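Local structure of 373aa long hypothetical citrate synthase (Sulfolobus tokodaii, 1VGP) at residues A218-L223 / F326-F331; T284-A289 / D310-I315. The protein is a predicted citrate synthase, a mostly helical protein of the citrate synthase family, with two chains in its assembly. All blocks are in the same frame, centred on the assembly; numbering follows the deposited sequence.

Contact 1. Residues A218-L223 / F326-F331; sequences ANYEAL and FFPAVF
Tyr220 and Phe327 each set CG beside their own backbone N and anti to the carbonyl carbon (chi1 -49° and -67°), which brings the two rings together in an edge-to-face pair within the largely helical citrate synthase fold. The edge of Phe327 is turned to the face of Tyr220, with centroids 5.2 Å apart and planes at 78°. Phe327 CB completes the approach from the same residue: it lies over that tyrosine ring, 3.5 Å from the centroid, a CH-pi contact. Tyr220 CE1 packs against Pro328 CD at 4.0 Å. Leu223, in the first turn of helix 221-228, reaches the far part of the phenylalanine, where its CD1 meets the ring edge at CE1.

Phe331 closes the other end. Its ring, which also makes an edge-to-face pair with His177, receives the phenol end of Tyr220 near CD2. Beyond the contact, Phe317 meets Phe327, and Ser313 touches Tyr220, both from helix 309-319, which lies alongside. The methyl of Ala218 rests against the Phe331 ring, with Ala218 CB 3.6 Å from Phe331 CD2.

Contact 2. Residues T284-A289 / D310-I315; sequences TLYQIA and DFFSSI
Two antiparallel helices of the citrate synthase fold, 281-300 and 309-319, pack through apolar contacts among the side chains of Tyr286, Ala289, Phe311, Phe312 and Ile315. The short segments run at 174° to each other with their axes 11.1 Å apart, a wide spacing that is bridged by long side chains converging on a small one. Ile315 supplies the central group: its CD1 comes within 3.7 Å of Ala289 CB and also meets the edge of the Tyr286 ring, 4.0 Å from Tyr286 CD2. Its CG1 stands beside the backbone N and the chain then runs extended (chi2 175°), which carries the terminal methyl across to the facing helix.

One turn earlier, Phe311 comes up to Ala289 edge-on. Ala289 O lies at the edge of this ring, in its plane, 3.3 Å from Phe311 CZ, while CE1 approaches the alanine methyl. Phe311 points its CD1 at the face of Phe312, 3.6 Å above the plane and over the ring centre, and Phe312 CE2 meets Tyr286 CE2 obliquely at 4.1 Å. The tyrosine hydroxyl is hydrogen-bonded to Glu290, one turn further along its own helix. Within the other helix, Ser314 OG donates to Asp310 O at 3.0 Å, a bond that keeps this hydroxyl occupied on its own backbone.

Phe226 of helix 221-228 touches Ala289 and Ile315 and pairs edge-to-face with Phe311, and Lys268 of helix 262-278 touches both Tyr286 and Phe312. The contact is a buried antiparallel helix-helix packing in the mostly helical citrate synthase fold.

Along the chain, 218-223 comes first and leads into helix 221-228; helices 235-244 and 262-278 follow before 284-289 in helix 281-300. Contact 2 then closes a short loop of 20 residues when 310-315 packs back on that helix. Soon afterwards helix 327-346 begins, and 326-331 returns to 218-223, so contact 1 closes a much longer loop of 102 residues that encloses all of contact 2. The centres of the two contacts are about 12 Å apart, and helix 309-319 links them: Asn219 ND2 makes a probable hydrogen bond to Asp310 OD1, and Leu223 packs on Ser314. Together they tie helices 221-228, 281-300, 309-319 and 327-346 into one unit.

Contact 1. Residues A218-L223 / F326-F331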
ATOM      1  N   ALA A 218      18.436   0.788  -1.216  1.00 64.97           N
ATOM      2  CA  ALA A 218      18.070   2.104  -0.684  1.00 66.68           C
ATOM      3  C   ALA A 218      18.650   2.289   0.698  1.00 66.45           C
ATOM      4  O   ALA A 218      17.922   2.583   1.648  1.00 65.35           O
ATOM      5  CB  ALA A 218      16.547   2.269  -0.648  1.00 66.20           C
ATOM      6  N   ASN A 219      19.961   2.111   0.820  1.00 67.22           N
ATOM      7  CA  ASN A 219      20.583   2.103   2.132  1.00 69.41           C
ATOM      8  C   ASN A 219      21.235   3.428   2.433  1.00 69.75           C
ATOM      9  O   ASN A 219      20.782   4.161   3.318  1.00 72.24           O
ATOM     10  CB  ASN A 219      21.591   0.959   2.208  1.00 71.40           C
ATOM     11  CG  ASN A 219      20.919  -0.379   2.426  1.00 73.71           C
ATOM     12  OD1 ASN A 219      20.136  -0.548   3.357  1.00 75.34           O
ATOM     13  ND2 ASN A 219      21.216  -1.343   1.550  1.00 76.76           N
ATOM     14  N   TYR A 220      22.294   3.748   1.695  1.00 66.80           N
ATOM     15  CA  TYR A 220      22.898   5.087   1.763  1.00 63.65           C
ATOM     16  C   TYR A 220      23.547   5.356   3.116  1.00 61.52           C
ATOM     17  O   TYR A 220      23.858   6.497   3.450  1.00 59.47           O
ATOM     18  CB  TYR A 220      21.825   6.136   1.461  1.00 61.64           C
ATOM     19  CG  TYR A 220      21.051   5.805   0.214  1.00 59.96           C
ATOM     20  CD1 TYR A 220      19.668   5.640   0.253  1.00 59.91           C
ATOM     21  CD2 TYR A 220      21.707   5.605  -1.000  1.00 60.42           C
ATOM     22  CE1 TYR A 220      18.958   5.278  -0.890  1.00 60.90           C
ATOM     23  CE2 TYR A 220      21.013   5.244  -2.143  1.00 60.73           C
ATOM     24  CZ  TYR A 220      19.640   5.080  -2.085  1.00 61.22           C
ATOM     25  OH  TYR A 220      18.953   4.707  -3.212  1.00 61.67           O
ATOM     26  N   GLU A 221      23.758   4.287   3.880  1.00 59.83           N
ATOM     27  CA  GLU A 221      24.547   4.363   5.099  1.00 57.51           C
ATOM     28  C   GLU A 221      26.019   4.435   4.716  1.00 54.21           C
ATOM     29  O   GLU A 221      26.871   4.781   5.537  1.00 53.91           O
ATOM     30  CB  GLU A 221      24.275   3.130   5.967  1.00 60.85           C
ATOM     31  CG  GLU A 221      23.106   3.298   6.927  1.00 66.26           C
ATOM     32  CD  GLU A 221      23.520   3.950   8.241  1.00 71.00           C
ATOM     33  OE1 GLU A 221      22.650   4.548   8.917  1.00 73.16           O
ATOM     34  OE2 GLU A 221      24.716   3.858   8.596  1.00 72.97           O
ATOM     35  N   ALA A 222      26.297   4.122   3.452  1.00 50.37           N
ATOM     36  CA  ALA A 222      27.645   4.134   2.894  1.00 47.14           C
ATOM     37  C   ALA A 222      28.271   5.521   2.879  1.00 45.68           C
ATOM     38  O   ALA A 222      29.456   5.674   3.187  1.00 45.06           O
ATOM     39  CB  ALA A 222      27.632   3.565   1.482  1.00 47.00           C
ATOM     40  N   LEU A 223      27.481   6.527   2.509  1.00 45.50           N
ATOM     41  CA  LEU A 223      27.930   7.916   2.551  1.00 44.62           C
ATOM     42  C   LEU A 223      28.332   8.294   3.972  1.00 45.57           C
ATOM     43  O   LEU A 223      29.340   8.968   4.186  1.00 43.47           O
ATOM     44  CB  LEU A 223      26.814   8.854   2.083  1.00 41.75           C
ATOM     45  CG  LEU A 223      27.183  10.086   1.245  1.00 40.05           C
ATOM     46  CD1 LEU A 223      26.220  11.208   1.595  1.00 37.33           C
ATOM     47  CD2 LEU A 223      28.613  10.516   1.493  1.00 37.12           C
ATOM     48  N   PHE A 326      16.609  12.320   0.792  1.00 38.41           N
ATOM     49  CA  PHE A 326      15.917  12.344  -0.491  1.00 35.12           C
ATOM     50  C   PHE A 326      16.332  11.174  -1.372  1.00 31.67           C
ATOM     51  O   PHE A 326      15.705  10.911  -2.393  1.00 29.99           O
ATOM     52  CB  PHE A 326      16.214  13.656  -1.211  1.00 34.21           C
ATOM     53  CG  PHE A 326      15.247  14.749  -0.886  1.00 35.26           C
ATOM     54  CD1 PHE A 326      14.120  14.947  -1.668  1.00 35.30           C
ATOM     55  CD2 PHE A 326      15.455  15.578   0.216  1.00 35.73           C
ATOM     56  CE1 PHE A 326      13.210  15.955  -1.364  1.00 38.20           C
ATOM     57  CE2 PHE A 326      14.549  16.589   0.528  1.00 36.66           C
ATOM     58  CZ  PHE A 326      13.424  16.779  -0.263  1.00 36.61           C
ATOM     59  N   PHE A 327      17.395  10.481  -0.979  1.00 31.37           N
ATOM     60  CA  PHE A 327      17.947   9.410  -1.806  1.00 34.04           C
ATOM     61  C   PHE A 327      16.896   8.343  -2.152  1.00 32.97           C
ATOM     62  O   PHE A 327      16.711   8.005  -3.320  1.00 30.49           O
ATOM     63  CB  PHE A 327      19.152   8.756  -1.109  1.00 34.01           C
ATOM     64  CG  PHE A 327      20.351   9.665  -0.962  1.00 37.15           C
ATOM     65  CD1 PHE A 327      21.475   9.240  -0.260  1.00 35.89           C
ATOM     66  CD2 PHE A 327      20.361  10.944  -1.520  1.00 38.90           C
ATOM     67  CE1 PHE A 327      22.585  10.072  -0.121  1.00 35.47           C
ATOM     68  CE2 PHE A 327      21.473  11.779  -1.382  1.00 38.12           C
ATOM     69  CZ  PHE A 327      22.583  11.339  -0.680  1.00 36.06           C
ATOM     70  N   PRO A 328      16.192   7.806  -1.135  1.00 32.33           N
ATOM     71  CA  PRO A 328      15.141   6.816  -1.410  1.00 31.62           C
ATOM     72  C   PRO A 328      14.077   7.303  -2.385  1.00 30.80           C
ATOM     73  O   PRO A 328      13.595   6.540  -3.228  1.00 29.18           O
ATOM     74  CB  PRO A 328      14.550   6.514  -0.029  1.00 31.68           C
ATOM     75  CG  PRO A 328      15.002   7.638   0.843  1.00 32.07           C
ATOM     76  CD  PRO A 328      16.349   8.029   0.314  1.00 32.24           C
ATOM     77  N   ALA A 329      13.704   8.575  -2.266  1.00 29.67           N
ATOM     78  CA  ALA A 329      12.680   9.156  -3.135  1.00 27.55           C
ATOM     79  C   ALA A 329      13.131   9.303  -4.598  1.00 27.79           C
ATOM     80  O   ALA A 329      12.316   9.152  -5.510  1.00 25.09           O
ATOM     81  CB  ALA A 329      12.245  10.503  -2.576  1.00 27.78           C
ATOM     82  N   VAL A 330      14.415   9.609  -4.815  1.00 28.21           N
ATOM     83  CA  VAL A 330      15.000   9.578  -6.163  1.00 29.14           C
ATOM     84  C   VAL A 330      15.058   8.141  -6.703  1.00 30.48           C
ATOM     85  O   VAL A 330      14.806   7.903  -7.887  1.00 30.48           O
ATOM     86  CB  VAL A 330      16.436  10.189  -6.181  1.00 28.86           C
ATOM     87  CG1 VAL A 330      16.947  10.311  -7.617  1.00 24.74           C
ATOM     88  CG2 VAL A 330      16.433  11.560  -5.510  1.00 27.58           C
ATOM     89  N   PHE A 331      15.388   7.196  -5.827  1.00 30.81           N
ATOM     90  CA  PHE A 331      15.226   5.776  -6.105  1.00 31.84           C
ATOM     91  C   PHE A 331      13.806   5.529  -6.637  1.00 32.56           C
ATOM     92  O   PHE A 331      13.612   4.928  -7.702  1.00 31.55           O
ATOM     93  CB  PHE A 331      15.461   4.994  -4.808  1.00 35.82           C
ATOM     94  CG  PHE A 331      15.613   3.501  -4.985  1.00 39.65           C
ATOM     95  CD1 PHE A 331      14.869   2.799  -5.925  1.00 41.12           C
ATOM     96  CD2 PHE A 331      16.488   2.792  -4.167  1.00 41.06           C
ATOM     97  CE1 PHE A 331      14.994   1.415  -6.054  1.00 40.87           C
ATOM     98  CE2 PHE A 331      16.618   1.415  -4.291  1.00 41.17           C
ATOM     99  CZ  PHE A 331      15.866   0.728  -5.237  1.00 40.15           C
TER

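Contact 2. Residues T284-A289 / D310-I315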
ATOM      1  N   THR A 284      37.436  13.810  -1.531  1.00 40.84           N
ATOM      2  CA  THR A 284      38.106  13.024  -0.508  1.00 41.51           C
ATOM      3  C   THR A 284      37.222  11.859  -0.070  1.00 39.52           C
ATOM      4  O   THR A 284      37.715  10.767   0.184  1.00 40.12           O
ATOM      5  CB  THR A 284      38.507  13.894   0.714  1.00 42.36           C
ATOM      6  OG1 THR A 284      37.392  14.695   1.123  1.00 46.97           O
ATOM      7  CG2 THR A 284      39.673  14.819   0.351  1.00 42.32           C
ATOM      8  N   LEU A 285      35.914  12.077  -0.013  1.00 38.12           N
ATOM      9  CA  LEU A 285      34.986  10.971   0.197  1.00 39.43           C
ATOM     10  C   LEU A 285      35.206   9.859  -0.819  1.00 40.81           C
ATOM     11  O   LEU A 285      35.222   8.673  -0.474  1.00 42.34           O
ATOM     12  CB  LEU A 285      33.546  11.438   0.069  1.00 38.15           C
ATOM     13  CG  LEU A 285      32.938  12.315   1.168  1.00 39.79           C
ATOM     14  CD1 LEU A 285      31.517  12.675   0.742  1.00 38.55           C
ATOM     15  CD2 LEU A 285      32.935  11.591   2.504  1.00 38.52           C
ATOM     16  N   TYR A 286      35.352  10.242  -2.084  1.00 39.97           N
ATOM     17  CA  TYR A 286      35.518   9.246  -3.123  1.00 39.17           C
ATOM     18  C   TYR A 286      36.822   8.484  -2.898  1.00 40.28           C
ATOM     19  O   TYR A 286      36.882   7.262  -3.083  1.00 39.84           O
ATOM     20  CB  TYR A 286      35.520   9.887  -4.508  1.00 38.21           C
ATOM     21  CG  TYR A 286      35.664   8.849  -5.589  1.00 37.04           C
ATOM     22  CD1 TYR A 286      36.875   8.668  -6.247  1.00 34.76           C
ATOM     23  CD2 TYR A 286      34.625   7.954  -5.860  1.00 36.35           C
ATOM     24  CE1 TYR A 286      37.061   7.612  -7.140  1.00 35.79           C
ATOM     25  CE2 TYR A 286      34.798   6.894  -6.750  1.00 36.31           C
ATOM     26  CZ  TYR A 286      36.024   6.730  -7.381  1.00 35.90           C
ATOM     27  OH  TYR A 286      36.232   5.663  -8.220  1.00 37.44           O
ATOM     28  N   GLN A 287      37.861   9.205  -2.486  1.00 40.58           N
ATOM     29  CA  GLN A 287      39.135   8.569  -2.176  1.00 41.08           C
ATOM     30  C   GLN A 287      38.992   7.572  -1.033  1.00 40.46           C
ATOM     31  O   GLN A 287      39.567   6.487  -1.087  1.00 41.31           O
ATOM     32  CB  GLN A 287      40.184   9.617  -1.815  1.00 41.23           C
ATOM     33  CG  GLN A 287      40.362  10.704  -2.858  1.00 42.77           C
ATOM     34  CD  GLN A 287      41.654  11.486  -2.672  1.00 43.10           C
ATOM     35  OE1 GLN A 287      42.684  11.137  -3.238  1.00 39.53           O
ATOM     36  NE2 GLN A 287      41.598  12.550  -1.876  1.00 43.97           N
ATOM     37  N   ILE A 288      38.231   7.949  -0.003  1.00 40.69           N
ATOM     38  CA  ILE A 288      37.848   7.031   1.079  1.00 39.83           C
ATOM     39  C   ILE A 288      37.269   5.761   0.480  1.00 38.42           C
ATOM     40  O   ILE A 288      37.670   4.646   0.824  1.00 35.81           O
ATOM     41  CB  ILE A 288      36.737   7.623   1.998  1.00 42.43           C
ATOM     42  CG1 ILE A 288      37.131   9.012   2.525  1.00 41.87           C
ATOM     43  CG2 ILE A 288      36.456   6.667   3.148  1.00 42.90           C
ATOM     44  CD1 ILE A 288      38.327   9.013   3.397  1.00 42.30           C
ATOM     45  N   ALA A 289      36.308   5.953  -0.417  1.00 38.83           N
ATOM     46  CA  ALA A 289      35.498   4.871  -0.967  1.00 39.59           C
ATOM     47  C   ALA A 289      36.336   3.861  -1.759  1.00 40.04           C
ATOM     48  O   ALA A 289      36.121   2.649  -1.670  1.00 39.64           O
ATOM     49  CB  ALA A 289      34.403   5.464  -1.851  1.00 38.66           C
ATOM     50  N   ASP A 310      24.434   0.656  -4.050  1.00 34.84           N
ATOM     51  CA  ASP A 310      24.344   1.642  -2.969  1.00 37.71           C
ATOM     52  C   ASP A 310      25.702   2.227  -2.607  1.00 38.41           C
ATOM     53  O   ASP A 310      25.798   3.363  -2.145  1.00 40.61           O
ATOM     54  CB  ASP A 310      23.735   1.022  -1.704  1.00 37.33           C
ATOM     55  CG  ASP A 310      22.316   0.510  -1.924  1.00 38.27           C
ATOM     56  OD1 ASP A 310      21.929  -0.457  -1.228  1.00 38.29           O
ATOM     57  OD2 ASP A 310      21.596   1.063  -2.790  1.00 36.58           O
ATOM     58  N   PHE A 311      26.753   1.446  -2.815  1.00 39.12           N
ATOM     59  CA  PHE A 311      28.103   1.860  -2.458  1.00 38.63           C
ATOM     60  C   PHE A 311      28.537   3.119  -3.199  1.00 38.71           C
ATOM     61  O   PHE A 311      29.237   3.957  -2.646  1.00 39.45           O
ATOM     62  CB  PHE A 311      29.083   0.728  -2.749  1.00 36.85           C
ATOM     63  CG  PHE A 311      30.469   0.986  -2.247  1.00 33.89           C
ATOM     64  CD1 PHE A 311      31.428   1.549  -3.081  1.00 32.35           C
ATOM     65  CD2 PHE A 311      30.821   0.665  -0.939  1.00 30.86           C
ATOM     66  CE1 PHE A 311      32.727   1.787  -2.627  1.00 30.53           C
ATOM     67  CE2 PHE A 311      32.121   0.902  -0.472  1.00 29.40           C
ATOM     68  CZ  PHE A 311      33.075   1.465  -1.322  1.00 27.78           C
ATOM     69  N   PHE A 312      28.129   3.256  -4.452  1.00 38.80           N
ATOM     70  CA  PHE A 312      28.474   4.446  -5.200  1.00 39.47           C
ATOM     71  C   PHE A 312      27.289   5.386  -5.370  1.00 40.89           C
ATOM     72  O   PHE A 312      27.472   6.596  -5.520  1.00 43.62           O
ATOM     73  CB  PHE A 312      29.036   4.074  -6.570  1.00 39.60           C
ATOM     74  CG  PHE A 312      30.361   3.370  -6.509  1.00 39.13           C
ATOM     75  CD1 PHE A 312      30.466   2.026  -6.870  1.00 37.66           C
ATOM     76  CD2 PHE A 312      31.510   4.049  -6.115  1.00 36.83           C
ATOM     77  CE1 PHE A 312      31.691   1.372  -6.842  1.00 36.50           C
ATOM     78  CE2 PHE A 312      32.737   3.408  -6.082  1.00 36.35           C
ATOM     79  CZ  PHE A 312      32.829   2.064  -6.448  1.00 37.06           C
ATOM     80  N   SER A 313      26.076   4.847  -5.346  1.00 40.91           N
ATOM     81  CA  SER A 313      24.902   5.669  -5.625  1.00 42.61           C
ATOM     82  C   SER A 313      24.758   6.814  -4.612  1.00 42.74           C
ATOM     83  O   SER A 313      24.216   7.876  -4.934  1.00 42.77           O
ATOM     84  CB  SER A 313      23.630   4.804  -5.646  1.00 41.42           C
ATOM     85  OG  SER A 313      23.138   4.558  -4.344  1.00 47.05           O
ATOM     86  N   SER A 314      25.262   6.608  -3.399  1.00 40.91           N
ATOM     87  CA  SER A 314      25.138   7.627  -2.362  1.00 41.79           C
ATOM     88  C   SER A 314      26.177   8.742  -2.490  1.00 41.00           C
ATOM     89  O   SER A 314      25.945   9.870  -2.052  1.00 40.11           O
ATOM     90  CB  SER A 314      25.233   6.983  -0.977  1.00 43.56           C
ATOM     91  OG  SER A 314      26.306   6.065  -0.909  1.00 50.37           O
ATOM     92  N   ILE A 315      27.324   8.438  -3.086  1.00 38.42           N
ATOM     93  CA  ILE A 315      28.254   9.500  -3.446  1.00 37.08           C
ATOM     94  C   ILE A 315      27.639  10.329  -4.568  1.00 34.72           C
ATOM     95  O   ILE A 315      27.644  11.561  -4.517  1.00 33.23           O
ATOM     96  CB  ILE A 315      29.613   8.936  -3.915  1.00 39.72           C
ATOM     97  CG1 ILE A 315      30.409   8.432  -2.710  1.00 43.75           C
ATOM     98  CG2 ILE A 315      30.426  10.022  -4.613  1.00 40.39           C
ATOM     99  CD1 ILE A 315      31.712   7.750  -3.072  1.00 45.09           C
TER